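Local coordinates for protein putative dehydrogenase (Amycolatopsis orientalis, PDB 5A9T) that is an imine reductase, an oxidoreductase that probably uses NADPH to reduce cyclic imines to amines, at residues 7-12 with 60-65. Numbering follows the deposited sequence. Where two conformers were deposited one is given.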
loop_
_atom_site.group_PDB
_atom_site.type_symbol
_atom_site.label_atom_id
_atom_site.label_comp_id
_atom_site.label_asym_id
_atom_site.label_seq_id
_atom_site.Cartn_x
_atom_site.Cartn_y
_atom_site.Cartn_z
ATOM N N PRO A 7 -33.402 -23.554 -2.664
ATOM C CA PRO A 7 -32.490 -24.586 -2.302
ATOM C C PRO A 7 -31.048 -24.221 -2.845
ATOM O O PRO A 7 -30.904 -23.648 -3.923
ATOM C CB PRO A 7 -33.035 -25.814 -3.046
ATOM C CG PRO A 7 -33.767 -25.273 -4.164
ATOM C CD PRO A 7 -34.404 -24.017 -3.669
ATOM N N VAL A 8 -30.038 -24.542 -2.067
ATOM C CA VAL A 8 -28.684 -24.382 -2.501
ATOM C C VAL A 8 -27.900 -25.577 -1.983
ATOM O O VAL A 8 -28.166 -26.028 -0.861
ATOM C CB VAL A 8 -28.020 -23.114 -1.921
ATOM C CG1 VAL A 8 -26.592 -23.026 -2.481
ATOM C CG2 VAL A 8 -28.862 -21.901 -2.167
ATOM N N THR A 9 -26.959 -26.117 -2.741
ATOM C CA THR A 9 -26.085 -27.127 -2.296
ATOM C C THR A 9 -24.702 -26.523 -2.094
ATOM O O THR A 9 -24.208 -25.808 -2.985
ATOM C CB THR A 9 -26.034 -28.252 -3.302
ATOM O OG1 THR A 9 -27.291 -28.949 -3.330
ATOM C CG2 THR A 9 -24.968 -29.258 -2.987
ATOM N N VAL A 10 -24.017 -26.912 -1.031
ATOM C CA VAL A 10 -22.594 -26.606 -0.840
ATOM C C VAL A 10 -21.827 -27.892 -0.844
ATOM O O VAL A 10 -22.087 -28.799 -0.002
ATOM C CB VAL A 10 -22.390 -25.834 0.469
ATOM C CG1 VAL A 10 -20.883 -25.617 0.680
ATOM C CG2 VAL A 10 -23.136 -24.534 0.480
ATOM N N ALA A 11 -20.899 -28.058 -1.768
ATOM C CA ALA A 11 -20.017 -29.164 -1.852
ATOM C C ALA A 11 -18.614 -28.794 -1.412
ATOM O O ALA A 11 -17.926 -28.009 -2.062
ATOM C CB ALA A 11 -19.973 -29.708 -3.267
ATOM N N GLY A 12 -18.169 -29.356 -0.317
ATOM C CA GLY A 12 -16.900 -29.006 0.257
ATOM C C GLY A 12 -17.109 -28.304 1.576
ATOM O O GLY A 12 -17.648 -27.226 1.681
ATOM N N SER A 60 -28.438 -33.229 -7.138
ATOM C CA SER A 60 -29.841 -33.257 -7.557
ATOM C C SER A 60 -30.769 -32.411 -6.673
ATOM O O SER A 60 -31.932 -32.149 -7.030
ATOM C CB SER A 60 -30.332 -34.731 -7.631
ATOM O OG SER A 60 -29.583 -35.503 -8.533
ATOM N N ALA A 61 -30.309 -31.971 -5.480
ATOM C CA ALA A 61 -31.126 -31.259 -4.507
ATOM C C ALA A 61 -31.426 -29.822 -4.921
ATOM O O ALA A 61 -32.373 -29.200 -4.431
ATOM C CB ALA A 61 -30.485 -31.239 -3.123
ATOM N N SER A 62 -30.520 -29.245 -5.722
ATOM C CA SER A 62 -30.505 -27.818 -5.963
ATOM C C SER A 62 -30.072 -27.528 -7.375
ATOM O O SER A 62 -29.296 -28.239 -7.910
ATOM C CB SER A 62 -29.546 -27.047 -4.993
ATOM O OG SER A 62 -29.677 -27.537 -3.651
ATOM N N ARG A 63 -30.557 -26.395 -7.932
ATOM C CA ARG A 63 -30.012 -25.932 -9.189
ATOM C C ARG A 63 -28.634 -25.243 -8.937
ATOM O O ARG A 63 -27.691 -25.440 -9.713
ATOM C CB ARG A 63 -30.943 -24.987 -9.898
ATOM C CG ARG A 63 -30.350 -24.255 -11.102
ATOM C CD ARG A 63 -31.426 -23.489 -11.888
ATOM N NE ARG A 63 -30.859 -22.456 -12.809
ATOM C CZ ARG A 63 -30.292 -22.694 -13.953
ATOM N NH1 ARG A 63 -30.094 -23.916 -14.438
ATOM N NH2 ARG A 63 -29.853 -21.735 -14.752
ATOM N N LEU A 64 -28.564 -24.461 -7.855
ATOM C CA LEU A 64 -27.339 -23.712 -7.507
ATOM C C LEU A 64 -26.437 -24.565 -6.655
ATOM O O LEU A 64 -26.801 -24.990 -5.556
ATOM C CB LEU A 64 -27.725 -22.418 -6.758
ATOM C CG LEU A 64 -26.467 -21.602 -6.329
ATOM C CD1 LEU A 64 -25.690 -21.146 -7.494
ATOM C CD2 LEU A 64 -26.947 -20.469 -5.463
ATOM N N LEU A 65 -25.272 -24.879 -7.217
ATOM C CA LEU A 65 -24.251 -25.741 -6.588
ATOM C C LEU A 65 -23.050 -24.843 -6.302
ATOM O O LEU A 65 -22.364 -24.419 -7.223
ATOM C CB LEU A 65 -23.834 -26.872 -7.468
ATOM C CG LEU A 65 -25.014 -27.632 -8.091
ATOM C CD1 LEU A 65 -24.536 -28.608 -9.197
ATOM C CD2 LEU A 65 -25.932 -28.352 -7.081
HETATM O O HOH W 1 -31.191 -24.004 -6.568
HETATM O O HOH W 2 -30.908 -27.944 -1.131
#
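Thr9 meets Ser62, Leu64 and Leu65, and the tight part of the contact is built around it. Its backbone N donates to Leu64 O at 3.0 Å, in a nearly straight bond of 175°. Next in line, Thr9 pairs with Leu65 as parallel strand neighbours. Leu65 CD2 packs on Thr9 CB at 3.8 Å. The threonine hydroxyl reaches the loop before strand 64-67. With chi1 at -69°, OG1 stands beside its own backbone N, 2.8 Å from Ser62 OG and within hydrogen-bonding distance of it. Thr9 OG1 also bonds to Ala58 O, which ties helix 55-60 to the strand. On the other sheet face, Val8 and Leu64 lie side by side, with CG1 and CD2 3.9 Å apart.

The Pro7 end is looser and partly exposed. Here a water bridges the strands, donating to Pro7 O and accepting from Leu64 N at 3.0 Å. A second water bonds to Ser62 OG and weakly to Val8 O. Pro7 CB touches Ala61 O, 3.7 Å away.

Parallel strands 7-11 and 64-67, joined through intervening strands and helices, are neighbours in the central sheet of a Rossmann-type NADP-binding domain.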